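Local coordinates for bifunctional GH43-CE protein (Bacteroides eggerthii, PDB 6MLY) that probably releases xylose from xylan chains through a family 43 glycoside hydrolase module and carries a carbohydrate esterase module in the same chain, at residues Y458-L463 and D516-D521; P31-L36 and R275-V280; L633-G638 and V672-G677. One frame throughout, in Å; residues are numbered along the deposited sequence.

How the interactions relate
Running from the N terminus, the chain closes its first and longest loop at interaction 2, where 238 residues separate 31-36 from 275-280 and the two ends of the family 43 propeller meet. Interaction 1 follows, joining 458-463 of the concanavalin A-like domain to 516-521, where the esterase sheet begins, across 52 residues. Interaction 3 comes last and pairs 633-638 with 672-677, 33 residues apart, inside the esterase module. The three loops lie in series; none nests in or crosses another. Interactions 1 and 3 reach the same mixed sheet through strands 518-523 and 671-675, although their centres are 27 Å apart. Interactions 2 and 3 lie on opposite sides of the chain's centre, their centres 56 Å apart.

Interaction 1. Residues Y458-L463 and D516-D521; sequences YFYYSL and DCRWED
R518 meets Y458, F459 and Y460 in turn. Its CB sits over the middle of the Y458 ring, 4.1 Å from the ring centroid, in a CH-pi contact, while its carbonyl O lies beside CE2 and CZ of the same tyrosine. A bend about the CG-CD bond (chi3 96°) lays one face of the guanidinium against Y458 CB, with Y458 CB 3.4 Å from R518 CZ. NH1 donates to F459 O at the guanidinium edge; the modelled length is too short to be taken literally. NH1 also reaches over one face of the Y460 ring, toward its rim, with the planes inclined at 64°; R518 CZ is 4.9 Å from the centroid, a cation-pi pair. W519 adds a backbone contact, its CA 3.5 Å from Y458 OH. E520 then fixes the rotation of the arginine: NE and NH2 of R518 both donate to E520 OE2 at 2.9 Å, side-on and close to the guanidinium plane. The Y460 hydroxyl is hydrogen-bonded to E447. Strand 456-462 runs between 441-449 and 469-476 in a sheet of the concanavalin A-like domain, whereas 518-523 pairs with 533-537 of the esterase module, so the arginine lies at the junction of the two.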
ATOM      1  N   TYR A 458       4.128  -1.115   0.040  1.00 75.40           N
ATOM      2  CA  TYR A 458       5.564  -0.889   0.217  1.00 75.31           C
ATOM      3  C   TYR A 458       6.207  -0.638  -1.153  1.00 74.12           C
ATOM      4  O   TYR A 458       5.985  -1.404  -2.093  1.00 73.62           O
ATOM      5  CB  TYR A 458       6.242  -2.091   0.886  1.00 74.65           C
ATOM      6  CG  TYR A 458       5.497  -2.703   2.047  1.00 74.72           C
ATOM      7  CD1 TYR A 458       5.098  -1.940   3.135  1.00 74.87           C
ATOM      8  CD2 TYR A 458       5.216  -4.062   2.071  1.00 75.22           C
ATOM      9  CE1 TYR A 458       4.420  -2.507   4.205  1.00 75.71           C
ATOM     10  CE2 TYR A 458       4.539  -4.644   3.132  1.00 75.73           C
ATOM     11  CZ  TYR A 458       4.138  -3.865   4.203  1.00 76.07           C
ATOM     12  OH  TYR A 458       3.471  -4.453   5.242  1.00 76.66           O
ATOM     13  N   PHE A 459       7.015   0.423  -1.246  1.00 74.73           N
ATOM     14  CA  PHE A 459       7.766   0.749  -2.459  1.00 75.15           C
ATOM     15  C   PHE A 459       9.258   0.474  -2.247  1.00 75.37           C
ATOM     16  O   PHE A 459       9.780   0.655  -1.145  1.00 76.28           O
ATOM     17  CB  PHE A 459       7.549   2.211  -2.849  1.00 76.37           C
ATOM     18  CG  PHE A 459       6.119   2.553  -3.173  1.00 76.39           C
ATOM     19  CD1 PHE A 459       5.258   3.005  -2.185  1.00 77.85           C
ATOM     20  CD2 PHE A 459       5.628   2.416  -4.464  1.00 76.54           C
ATOM     21  CE1 PHE A 459       3.940   3.317  -2.486  1.00 77.63           C
ATOM     22  CE2 PHE A 459       4.310   2.729  -4.761  1.00 76.48           C
ATOM     23  CZ  PHE A 459       3.467   3.179  -3.772  1.00 76.91           C
ATOM     24  N   TYR A 460       9.920   0.038  -3.324  1.00 73.90           N
ATOM     25  CA  TYR A 460      11.362  -0.181  -3.371  1.00 73.92           C
ATOM     26  C   TYR A 460      11.915   0.413  -4.673  1.00 72.95           C
ATOM     27  O   TYR A 460      11.154   0.647  -5.622  1.00 72.99           O
ATOM     28  CB  TYR A 460      11.715  -1.672  -3.345  1.00 74.50           C
ATOM     29  CG  TYR A 460      11.150  -2.493  -2.212  1.00 74.13           C
ATOM     30  CD1 TYR A 460      11.981  -3.056  -1.257  1.00 74.32           C
ATOM     31  CD2 TYR A 460       9.795  -2.764  -2.126  1.00 74.13           C
ATOM     32  CE1 TYR A 460      11.481  -3.837  -0.228  1.00 74.02           C
ATOM     33  CE2 TYR A 460       9.278  -3.540  -1.101  1.00 74.09           C
ATOM     34  CZ  TYR A 460      10.124  -4.079  -0.148  1.00 74.08           C
ATOM     35  OH  TYR A 460       9.616  -4.848   0.856  1.00 74.46           O
ATOM     36  N   TYR A 461      13.238   0.636  -4.705  1.00 72.30           N
ATOM     37  CA  TYR A 461      13.976   0.891  -5.946  1.00 71.46           C
ATOM     38  C   TYR A 461      15.114  -0.130  -6.048  1.00 71.29           C
ATOM     39  O   TYR A 461      15.292  -0.948  -5.154  1.00 71.51           O
ATOM     40  CB  TYR A 461      14.453   2.344  -6.018  1.00 72.59           C
ATOM     41  CG  TYR A 461      15.674   2.678  -5.200  1.00 73.80           C
ATOM     42  CD1 TYR A 461      16.952   2.488  -5.704  1.00 75.19           C
ATOM     43  CD2 TYR A 461      15.559   3.224  -3.931  1.00 74.79           C
ATOM     44  CE1 TYR A 461      18.079   2.804  -4.962  1.00 76.40           C
ATOM     45  CE2 TYR A 461      16.674   3.552  -3.176  1.00 75.78           C
ATOM     46  CZ  TYR A 461      17.941   3.343  -3.695  1.00 76.06           C
ATOM     47  OH  TYR A 461      19.049   3.657  -2.962  1.00 76.62           O
ATOM     48  N   SER A 462      15.849  -0.089  -7.163  1.00 71.16           N
ATOM     49  CA  SER A 462      16.973  -0.985  -7.399  1.00 71.86           C
ATOM     50  C   SER A 462      17.773  -0.511  -8.624  1.00 72.94           C
ATOM     51  O   SER A 462      17.198   0.027  -9.564  1.00 73.23           O
ATOM     52  CB  SER A 462      16.501  -2.410  -7.538  1.00 71.67           C
ATOM     53  OG  SER A 462      17.551  -3.263  -7.966  1.00 72.70           O
ATOM     54  N   LEU A 463      19.100  -0.709  -8.582  1.00 75.32           N
ATOM     55  CA  LEU A 463      20.031  -0.316  -9.653  1.00 76.61           C
ATOM     56  C   LEU A 463      20.485  -1.555 -10.435  1.00 77.90           C
ATOM     57  O   LEU A 463      21.341  -1.458 -11.312  1.00 79.10           O
ATOM     58  CB  LEU A 463      21.238   0.390  -9.021  1.00 77.36           C
ATOM     59  CG  LEU A 463      20.922   1.484  -8.000  1.00 77.03           C
ATOM     60  CD1 LEU A 463      22.191   2.202  -7.570  1.00 77.49           C
ATOM     61  CD2 LEU A 463      19.918   2.482  -8.551  1.00 77.41           C
ATOM     62  N   ASP A 516       7.461 -10.244   2.041  1.00 79.95           N
ATOM     63  CA  ASP A 516       7.249 -10.243   3.479  1.00 80.38           C
ATOM     64  C   ASP A 516       8.624 -10.073   4.138  1.00 80.22           C
ATOM     65  O   ASP A 516       9.053 -10.911   4.925  1.00 82.11           O
ATOM     66  CB  ASP A 516       6.495 -11.495   3.951  1.00 81.06           C
ATOM     67  CG  ASP A 516       5.038 -11.273   4.337  1.00 82.10           C
ATOM     68  OD1 ASP A 516       4.668 -10.114   4.640  1.00 82.32           O
ATOM     69  OD2 ASP A 516       4.283 -12.271   4.356  1.00 82.02           O
ATOM     70  N   CYS A 517       9.317  -9.001   3.731  1.00 79.86           N
ATOM     71  CA  CYS A 517      10.546  -8.507   4.342  1.00 79.50           C
ATOM     72  C   CYS A 517      10.310  -7.092   4.888  1.00 78.84           C
ATOM     73  O   CYS A 517      11.260  -6.387   5.207  1.00 79.64           O
ATOM     74  CB  CYS A 517      11.689  -8.460   3.331  1.00 79.48           C
ATOM     75  SG  CYS A 517      12.007 -10.037   2.499  1.00 82.42           S
ATOM     76  N   ARG A 518       9.034  -6.691   4.974  1.00 78.26           N
ATOM     77  CA  ARG A 518       8.619  -5.352   5.399  1.00 77.54           C
ATOM     78  C   ARG A 518       7.200  -5.436   5.967  1.00 78.26           C
ATOM     79  O   ARG A 518       6.273  -5.829   5.264  1.00 79.12           O
ATOM     80  CB  ARG A 518       8.645  -4.353   4.234  1.00 77.11           C
ATOM     81  CG  ARG A 518       9.627  -3.201   4.399  1.00 77.50           C
ATOM     82  CD  ARG A 518       9.725  -2.298   3.174  1.00 77.88           C
ATOM     83  NE  ARG A 518       8.882  -1.067   3.201  1.00 79.21           N
ATOM     84  CZ  ARG A 518       8.714  -0.177   2.134  1.00 79.33           C
ATOM     85  NH1 ARG A 518       9.291  -0.466   0.975  1.00 79.76           N
ATOM     86  NH2 ARG A 518       8.056   0.997   2.270  1.00 79.74           N
ATOM     87  N   TRP A 519       7.062  -5.096   7.250  1.00 76.63           N
ATOM     88  CA  TRP A 519       5.783  -4.782   7.863  1.00 77.21           C
ATOM     89  C   TRP A 519       5.920  -3.424   8.549  1.00 77.41           C
ATOM     90  O   TRP A 519       6.729  -3.286   9.456  1.00 79.31           O
ATOM     91  CB  TRP A 519       5.365  -5.846   8.884  1.00 77.87           C
ATOM     92  CG  TRP A 519       5.338  -7.254   8.382  1.00 78.86           C
ATOM     93  CD1 TRP A 519       4.238  -7.965   8.008  1.00 79.78           C
ATOM     94  CD2 TRP A 519       6.459  -8.147   8.249  1.00 79.90           C
ATOM     95  NE1 TRP A 519       4.596  -9.233   7.634  1.00 81.46           N
ATOM     96  CE2 TRP A 519       5.952  -9.376   7.774  1.00 80.60           C
ATOM     97  CE3 TRP A 519       7.836  -8.031   8.482  1.00 80.75           C
ATOM     98  CZ2 TRP A 519       6.773 -10.473   7.518  1.00 81.12           C
ATOM     99  CZ3 TRP A 519       8.648  -9.118   8.234  1.00 81.26           C
ATOM    100  CH2 TRP A 519       8.120 -10.321   7.759  1.00 81.54           C
ATOM    101  N   GLU A 520       5.144  -2.434   8.109  1.00 76.19           N
ATOM    102  CA  GLU A 520       5.170  -1.118   8.738  1.00 76.19           C
ATOM    103  C   GLU A 520       3.862  -0.895   9.504  1.00 77.60           C
ATOM    104  O   GLU A 520       2.899  -1.633   9.326  1.00 79.36           O
ATOM    105  CB  GLU A 520       5.416  -0.029   7.695  1.00 75.75           C
ATOM    106  CG  GLU A 520       6.800  -0.101   7.072  1.00 75.31           C
ATOM    107  CD  GLU A 520       7.156   1.060   6.148  1.00 75.72           C
ATOM    108  OE1 GLU A 520       6.733   2.201   6.439  1.00 76.02           O
ATOM    109  OE2 GLU A 520       7.848   0.816   5.129  1.00 76.83           O
ATOM    110  N   ASP A 521       3.865   0.130  10.364  1.00 78.04           N
ATOM    111  CA  ASP A 521       2.732   0.520  11.204  1.00 79.91           C
ATOM    112  C   ASP A 521       2.081  -0.722  11.831  1.00 81.41           C
ATOM    113  O   ASP A 521       0.878  -0.933  11.696  1.00 83.64           O
ATOM    114  CB  ASP A 521       1.730   1.363  10.408  1.00 80.52           C
ATOM    115  CG  ASP A 521       2.147   2.815  10.238  1.00 80.44           C
ATOM    116  OD1 ASP A 521       2.547   3.429  11.243  1.00 80.12           O
ATOM    117  OD2 ASP A 521       2.061   3.324   9.102  1.00 82.81           O
TER

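Interaction 2. Residues P31-L36 and R275-V280; sequences PDMSML and RIPYLV. With EDO (1,2-ethanediol), chain F.
P31 and M33 pack against R275 and P277 where the loop leading into the first strand, 34-38, meets the last, 275-282, of the five-bladed beta-propeller of family 43 glycoside hydrolases. The close part is van der Waals packing. P31 CB lies over one face of the R275 guanidinium, offset toward its rim and 3.7 Å from R275 NH2, and the side chains cross at about a right angle. Two residues on, the thioether of M33 reaches P277: SD is 3.7 Å from P277 CB and about as near to CG, and the bend at the end of the methionine chain (chi3 -71°) brings CE against P277 CB and CA. The side chains of Y265 and F267, on strand 262-269, touch M33 and R275 respectively.

Away from it the contact is loose. D32 and R275 have opposite charges, yet D32 OD1 stays 3.9 Å from R275 NH1, well out of the guanidinium plane, and no N-H points at it; the carboxylate and guanidinium planes stand 83° apart. A 1,2-ethanediol molecule, probably from the crystallisation liquor, bridges them. The D32 side chain is about 6 Å from that of D143, which is predicted to tune the proton donor, so the diol probably lies in or beside the active-site pocket. D32 OD2 accepts a hydrogen bond from diol O2 at 2.7 Å. Diol O1, close to both carboxylate oxygens, is held at the edge of the guanidinium, in its plane, by R275 NH1 at 2.8 Å and NH2 at 2.9 Å.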
ATOM      1  N   PRO A  31     -16.214  -4.988 -10.646  1.00 72.86           N
ATOM      2  CA  PRO A  31     -17.550  -4.631 -10.166  1.00 73.16           C
ATOM      3  C   PRO A  31     -18.634  -4.597 -11.254  1.00 72.74           C
ATOM      4  O   PRO A  31     -18.320  -4.450 -12.434  1.00 71.48           O
ATOM      5  CB  PRO A  31     -17.340  -3.216  -9.605  1.00 73.84           C
ATOM      6  CG  PRO A  31     -16.239  -2.637 -10.472  1.00 73.39           C
ATOM      7  CD  PRO A  31     -15.344  -3.811 -10.816  1.00 72.73           C
ATOM      8  N   ASP A  32     -19.893  -4.718 -10.817  1.00 72.91           N
ATOM      9  CA  ASP A  32     -21.086  -4.601 -11.657  1.00 73.27           C
ATOM     10  C   ASP A  32     -21.006  -5.617 -12.800  1.00 71.16           C
ATOM     11  O   ASP A  32     -20.933  -5.249 -13.975  1.00 70.07           O
ATOM     12  CB  ASP A  32     -21.255  -3.179 -12.190  1.00 74.09           C
ATOM     13  CG  ASP A  32     -21.339  -2.118 -11.108  1.00 76.02           C
ATOM     14  OD1 ASP A  32     -21.183  -2.469  -9.915  1.00 77.12           O
ATOM     15  OD2 ASP A  32     -21.554  -0.944 -11.467  1.00 77.82           O
ATOM     16  N   MET A  33     -21.011  -6.898 -12.422  1.00 70.86           N
ATOM     17  CA  MET A  33     -20.962  -7.994 -13.364  1.00 70.65           C
ATOM     18  C   MET A  33     -22.332  -8.144 -14.036  1.00 70.73           C
ATOM     19  O   MET A  33     -23.377  -8.000 -13.400  1.00 71.41           O
ATOM     20  CB  MET A  33     -20.604  -9.308 -12.664  1.00 71.20           C
ATOM     21  CG  MET A  33     -19.155  -9.390 -12.237  1.00 70.83           C
ATOM     22  SD  MET A  33     -18.762 -10.958 -11.419  1.00 71.64           S
ATOM     23  CE  MET A  33     -19.633 -10.755  -9.866  1.00 73.24           C
ATOM     24  N   SER A  34     -22.292  -8.407 -15.343  1.00 69.59           N
ATOM     25  CA  SER A  34     -23.402  -8.926 -16.103  1.00 69.88           C
ATOM     26  C   SER A  34     -22.916 -10.200 -16.799  1.00 69.08           C
ATOM     27  O   SER A  34     -22.081 -10.132 -17.695  1.00 68.08           O
ATOM     28  CB  SER A  34     -23.917  -7.898 -17.079  1.00 69.65           C
ATOM     29  OG  SER A  34     -25.141  -8.305 -17.675  1.00 70.28           O
ATOM     30  N   MET A  35     -23.431 -11.349 -16.348  1.00 69.95           N
ATOM     31  CA  MET A  35     -22.942 -12.667 -16.748  1.00 69.77           C
ATOM     32  C   MET A  35     -24.004 -13.395 -17.590  1.00 69.64           C
ATOM     33  O   MET A  35     -25.218 -13.187 -17.439  1.00 70.30           O
ATOM     34  CB  MET A  35     -22.613 -13.503 -15.507  1.00 70.76           C
ATOM     35  CG  MET A  35     -21.684 -14.678 -15.769  1.00 70.57           C
ATOM     36  SD  MET A  35     -21.166 -15.486 -14.229  1.00 71.89           S
ATOM     37  CE  MET A  35     -19.963 -14.291 -13.649  1.00 70.73           C
ATOM     38  N   LEU A  36     -23.529 -14.251 -18.495  1.00 69.22           N
ATOM     39  CA  LEU A  36     -24.395 -15.179 -19.185  1.00 69.61           C
ATOM     40  C   LEU A  36     -23.582 -16.388 -19.652  1.00 69.42           C
ATOM     41  O   LEU A  36     -22.337 -16.366 -19.651  1.00 68.31           O
ATOM     42  CB  LEU A  36     -25.115 -14.484 -20.352  1.00 69.45           C
ATOM     43  CG  LEU A  36     -24.245 -13.838 -21.431  1.00 68.16           C
ATOM     44  CD1 LEU A  36     -23.578 -14.877 -22.319  1.00 67.90           C
ATOM     45  CD2 LEU A  36     -25.074 -12.895 -22.281  1.00 67.90           C
ATOM     46  N   ARG A 275     -13.624  -4.136  -5.423  1.00 77.09           N
ATOM     47  CA  ARG A 275     -14.936  -4.806  -5.334  1.00 77.40           C
ATOM     48  C   ARG A 275     -14.872  -6.119  -6.130  1.00 77.06           C
ATOM     49  O   ARG A 275     -14.811  -6.106  -7.358  1.00 77.11           O
ATOM     50  CB  ARG A 275     -16.028  -3.847  -5.822  1.00 78.27           C
ATOM     51  CG  ARG A 275     -15.988  -2.480  -5.151  1.00 79.75           C
ATOM     52  CD  ARG A 275     -17.221  -1.629  -5.405  1.00 81.94           C
ATOM     53  NE  ARG A 275     -17.159  -0.886  -6.660  1.00 83.14           N
ATOM     54  CZ  ARG A 275     -18.219  -0.462  -7.345  1.00 84.44           C
ATOM     55  NH1 ARG A 275     -19.441  -0.694  -6.897  1.00 87.28           N
ATOM     56  NH2 ARG A 275     -18.055   0.185  -8.486  1.00 84.50           N
ATOM     57  N   ILE A 276     -14.879  -7.247  -5.406  1.00 77.22           N
ATOM     58  CA  ILE A 276     -14.336  -8.524  -5.895  1.00 76.42           C
ATOM     59  C   ILE A 276     -15.474  -9.524  -6.109  1.00 76.77           C
ATOM     60  O   ILE A 276     -16.298  -9.726  -5.223  1.00 78.05           O
ATOM     61  CB  ILE A 276     -13.242  -9.061  -4.938  1.00 76.54           C
ATOM     62  CG1 ILE A 276     -13.737  -9.250  -3.502  1.00 77.67           C
ATOM     63  CG2 ILE A 276     -12.005  -8.173  -4.956  1.00 75.70           C
ATOM     64  CD1 ILE A 276     -12.866 -10.167  -2.684  1.00 78.32           C
ATOM     65  N   PRO A 277     -15.579 -10.143  -7.310  1.00 76.67           N
ATOM     66  CA  PRO A 277     -16.574 -11.184  -7.584  1.00 77.38           C
ATOM     67  C   PRO A 277     -16.681 -12.353  -6.590  1.00 79.05           C
ATOM     68  O   PRO A 277     -15.660 -12.865  -6.105  1.00 78.81           O
ATOM     69  CB  PRO A 277     -16.101 -11.732  -8.935  1.00 76.86           C
ATOM     70  CG  PRO A 277     -15.529 -10.523  -9.626  1.00 75.44           C
ATOM     71  CD  PRO A 277     -14.810  -9.790  -8.514  1.00 75.60           C
ATOM     72  N   TYR A 278     -17.936 -12.756  -6.331  1.00 80.11           N
ATOM     73  CA  TYR A 278     -18.325 -13.875  -5.469  1.00 82.17           C
ATOM     74  C   TYR A 278     -19.351 -14.747  -6.209  1.00 82.44           C
ATOM     75  O   TYR A 278     -20.271 -14.227  -6.844  1.00 82.77           O
ATOM     76  CB  TYR A 278     -18.953 -13.373  -4.165  1.00 83.41           C
ATOM     77  CG  TYR A 278     -17.992 -13.067  -3.042  1.00 83.91           C
ATOM     78  CD1 TYR A 278     -16.988 -12.124  -3.193  1.00 83.11           C
ATOM     79  CD2 TYR A 278     -18.104 -13.695  -1.810  1.00 85.48           C
ATOM     80  CE1 TYR A 278     -16.111 -11.832  -2.160  1.00 83.34           C
ATOM     81  CE2 TYR A 278     -17.234 -13.415  -0.768  1.00 85.57           C
ATOM     82  CZ  TYR A 278     -16.230 -12.479  -0.943  1.00 83.99           C
ATOM     83  OH  TYR A 278     -15.367 -12.189   0.072  1.00 84.84           O
ATOM     84  N   LEU A 279     -19.184 -16.072  -6.114  1.00 83.80           N
ATOM     85  CA  LEU A 279     -20.149 -17.043  -6.614  1.00 84.26           C
ATOM     86  C   LEU A 279     -20.730 -17.828  -5.431  1.00 86.55           C
ATOM     87  O   LEU A 279     -19.982 -18.378  -4.624  1.00 84.94           O
ATOM     88  CB  LEU A 279     -19.451 -17.972  -7.613  1.00 83.50           C
ATOM     89  CG  LEU A 279     -19.177 -17.376  -8.993  1.00 81.71           C
ATOM     90  CD1 LEU A 279     -18.413 -18.355  -9.871  1.00 80.63           C
ATOM     91  CD2 LEU A 279     -20.473 -16.963  -9.673  1.00 82.08           C
ATOM     92  N   VAL A 280     -22.068 -17.869  -5.356  1.00 88.89           N
ATOM     93  CA  VAL A 280     -22.821 -18.563  -4.302  1.00 91.36           C
ATOM     94  C   VAL A 280     -23.661 -19.659  -4.949  1.00 93.81           C
ATOM     95  O   VAL A 280     -24.363 -19.382  -5.919  1.00 95.85           O
ATOM     96  CB  VAL A 280     -23.723 -17.589  -3.517  1.00 92.55           C
ATOM     97  CG1 VAL A 280     -24.486 -18.298  -2.408  1.00 94.58           C
ATOM     98  CG2 VAL A 280     -22.938 -16.409  -2.957  1.00 91.70           C
TER
HETATM   99  C1  EDO F 902     -21.644   1.352  -8.793  1.00 65.38           C
HETATM  100  O1  EDO F 902     -20.934   0.150  -9.115  1.00 59.45           O
HETATM  101  C2  EDO F 902     -21.524   2.310  -9.969  1.00 70.51           C
HETATM  102  O2  EDO F 902     -22.045   1.676 -11.146  1.00 76.51           O

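Interaction 3. Residues L633-G638 and V672-G677; sequences LASLAG and VVNWFG
A634 opens the contact between the helix and strand 671-675 by meeting V672 with both its backbone and its methyl group. The carbonyl O of A634 is 3.7 Å from V672 CG2, and A634 CB lies 4.4 Å from V672 CG1. The two valine methyls thus press on the helix together, because CG1 stands anti to the backbone N (chi1 177°) and CG2 takes the place beside it. At S635 the hydroxyl comes against the flank of N674, with OG 3.3 Å from N674 CB. No hydrogen bond joins the pair: the amide ND2 is equally near but badly angled, and S635 OG is bonded instead to G631 O, one turn back in the helix. N674 OD1 accepts a weak hydrogen bond from G677 N, within the turn that follows its strand. This is the alpha/beta-hydrolase fold, in which helix 629-639 leads away from a GxSxG sequence that probably forms the nucleophile elbow after strand 621-627. The chain later returns as 671-675, parallel to 621-627, in a beta-alpha-beta crossover; the axes of segments 633-638 and 672-675 approach to 7.9 Å, their N-to-C directions 148° apart, closer to antiparallel than parallel. One turn beyond A634, G638 has no side chain and brings its backbone directly onto the strand, CA 3.7 Å from V672 CG2. The next residue, T639, belongs to the sodium site together with Y720, D722 and D725.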
ATOM      1  N   LEU A 633      17.021   6.699  25.623  1.00 67.56           N
ATOM      2  CA  LEU A 633      16.030   5.655  25.910  1.00 67.60           C
ATOM      3  C   LEU A 633      16.630   4.262  25.670  1.00 66.84           C
ATOM      4  O   LEU A 633      16.335   3.319  26.418  1.00 66.60           O
ATOM      5  CB  LEU A 633      14.782   5.890  25.052  1.00 67.62           C
ATOM      6  CG  LEU A 633      13.905   7.069  25.479  1.00 68.48           C
ATOM      7  CD1 LEU A 633      12.881   7.410  24.404  1.00 68.51           C
ATOM      8  CD2 LEU A 633      13.208   6.785  26.799  1.00 69.12           C
ATOM      9  N   ALA A 634      17.475   4.141  24.639  1.00 66.16           N
ATOM     10  CA  ALA A 634      18.214   2.906  24.366  1.00 65.82           C
ATOM     11  C   ALA A 634      19.173   2.599  25.525  1.00 65.55           C
ATOM     12  O   ALA A 634      19.301   1.450  25.947  1.00 66.00           O
ATOM     13  CB  ALA A 634      18.956   3.026  23.057  1.00 65.49           C
ATOM     14  N   SER A 635      19.842   3.635  26.040  1.00 65.39           N
ATOM     15  CA  SER A 635      20.787   3.488  27.149  1.00 65.24           C
ATOM     16  C   SER A 635      20.051   3.053  28.423  1.00 65.28           C
ATOM     17  O   SER A 635      20.436   2.066  29.052  1.00 65.37           O
ATOM     18  CB  SER A 635      21.566   4.758  27.366  1.00 65.17           C
ATOM     19  OG  SER A 635      22.404   5.030  26.251  1.00 64.73           O
ATOM     20  N   LEU A 636      18.989   3.795  28.771  1.00 65.55           N
ATOM     21  CA  LEU A 636      18.173   3.556  29.972  1.00 66.24           C
ATOM     22  C   LEU A 636      17.575   2.145  29.921  1.00 66.47           C
ATOM     23  O   LEU A 636      17.416   1.506  30.956  1.00 66.90           O
ATOM     24  CB  LEU A 636      17.074   4.624  30.049  1.00 66.61           C
ATOM     25  CG  LEU A 636      16.235   4.633  31.326  1.00 67.45           C
ATOM     26  CD1 LEU A 636      17.077   5.048  32.520  1.00 67.52           C
ATOM     27  CD2 LEU A 636      15.038   5.557  31.184  1.00 67.91           C
ATOM     28  N   ALA A 637      17.240   1.684  28.705  1.00 66.26           N
ATOM     29  CA  ALA A 637      16.818   0.309  28.444  1.00 66.38           C
ATOM     30  C   ALA A 637      17.963  -0.663  28.756  1.00 66.54           C
ATOM     31  O   ALA A 637      17.738  -1.705  29.358  1.00 67.09           O
ATOM     32  CB  ALA A 637      16.367   0.175  27.012  1.00 66.09           C
ATOM     33  N   GLY A 638      19.184  -0.300  28.336  1.00 66.16           N
ATOM     34  CA  GLY A 638      20.415  -1.082  28.561  1.00 66.34           C
ATOM     35  C   GLY A 638      20.703  -1.357  30.033  1.00 67.17           C
ATOM     36  O   GLY A 638      21.032  -2.487  30.406  1.00 67.74           O
ATOM     37  N   VAL A 672      23.965  -2.188  23.318  1.00 65.83           N
ATOM     38  CA  VAL A 672      23.513  -0.808  23.147  1.00 65.83           C
ATOM     39  C   VAL A 672      24.591  -0.019  22.399  1.00 65.77           C
ATOM     40  O   VAL A 672      25.780  -0.208  22.636  1.00 66.46           O
ATOM     41  CB  VAL A 672      23.178  -0.147  24.498  1.00 65.69           C
ATOM     42  CG1 VAL A 672      22.787   1.313  24.335  1.00 65.73           C
ATOM     43  CG2 VAL A 672      22.092  -0.901  25.246  1.00 65.90           C
ATOM     44  N   VAL A 673      24.150   0.854  21.488  1.00 65.93           N
ATOM     45  CA  VAL A 673      24.982   1.904  20.920  1.00 65.88           C
ATOM     46  C   VAL A 673      24.220   3.219  21.095  1.00 65.93           C
ATOM     47  O   VAL A 673      23.078   3.327  20.655  1.00 65.61           O
ATOM     48  CB  VAL A 673      25.331   1.644  19.444  1.00 66.07           C
ATOM     49  CG1 VAL A 673      26.151   2.780  18.847  1.00 66.28           C
ATOM     50  CG2 VAL A 673      26.052   0.318  19.264  1.00 66.33           C
ATOM     51  N   ASN A 674      24.865   4.192  21.748  1.00 66.09           N
ATOM     52  CA  ASN A 674      24.241   5.447  22.126  1.00 66.20           C
ATOM     53  C   ASN A 674      24.897   6.576  21.328  1.00 66.59           C
ATOM     54  O   ASN A 674      26.048   6.891  21.543  1.00 66.99           O
ATOM     55  CB  ASN A 674      24.323   5.665  23.636  1.00 66.36           C
ATOM     56  CG  ASN A 674      23.994   7.079  24.064  1.00 66.85           C
ATOM     57  OD1 ASN A 674      23.343   7.820  23.334  1.00 67.18           O
ATOM     58  ND2 ASN A 674      24.455   7.464  25.246  1.00 67.41           N
ATOM     59  N   TRP A 675      24.139   7.165  20.402  1.00 66.59           N
ATOM     60  CA  TRP A 675      24.620   8.259  19.579  1.00 67.74           C
ATOM     61  C   TRP A 675      24.282   9.591  20.256  1.00 68.63           C
ATOM     62  O   TRP A 675      23.151  10.075  20.154  1.00 68.74           O
ATOM     63  CB  TRP A 675      24.027   8.185  18.169  1.00 68.00           C
ATOM     64  CG  TRP A 675      24.337   6.926  17.422  1.00 68.19           C
ATOM     65  CD1 TRP A 675      23.671   5.738  17.505  1.00 68.11           C
ATOM     66  CD2 TRP A 675      25.372   6.738  16.439  1.00 68.43           C
ATOM     67  NE1 TRP A 675      24.227   4.821  16.652  1.00 68.24           N
ATOM     68  CE2 TRP A 675      25.274   5.405  15.987  1.00 68.39           C
ATOM     69  CE3 TRP A 675      26.364   7.560  15.895  1.00 69.05           C
ATOM     70  CZ2 TRP A 675      26.135   4.880  15.024  1.00 68.39           C
ATOM     71  CZ3 TRP A 675      27.214   7.041  14.943  1.00 69.32           C
ATOM     72  CH2 TRP A 675      27.102   5.717  14.517  1.00 68.84           C
ATOM     73  N   PHE A 676      25.283  10.158  20.943  1.00 68.79           N
ATOM     74  CA  PHE A 676      25.247  11.498  21.535  1.00 69.32           C
ATOM     75  C   PHE A 676      23.911  11.736  22.252  1.00 68.79           C
ATOM     76  O   PHE A 676      23.254  12.756  22.044  1.00 69.28           O
ATOM     77  CB  PHE A 676      25.547  12.564  20.475  1.00 70.31           C
ATOM     78  CG  PHE A 676      24.829  12.397  19.160  1.00 70.18           C
ATOM     79  CD1 PHE A 676      25.386  11.643  18.140  1.00 70.20           C
ATOM     80  CD2 PHE A 676      23.601  12.998  18.940  1.00 70.89           C
ATOM     81  CE1 PHE A 676      24.731  11.493  16.929  1.00 70.18           C
ATOM     82  CE2 PHE A 676      22.944  12.844  17.727  1.00 70.96           C
ATOM     83  CZ  PHE A 676      23.510  12.092  16.724  1.00 70.79           C
ATOM     84  N   GLY A 677      23.533  10.786  23.111  1.00 68.17           N
ATOM     85  CA  GLY A 677      22.324  10.882  23.911  1.00 68.05           C
ATOM     86  C   GLY A 677      22.526  11.745  25.155  1.00 68.38           C
ATOM     87  O   GLY A 677      23.633  11.831  25.691  1.00 67.95           O
TER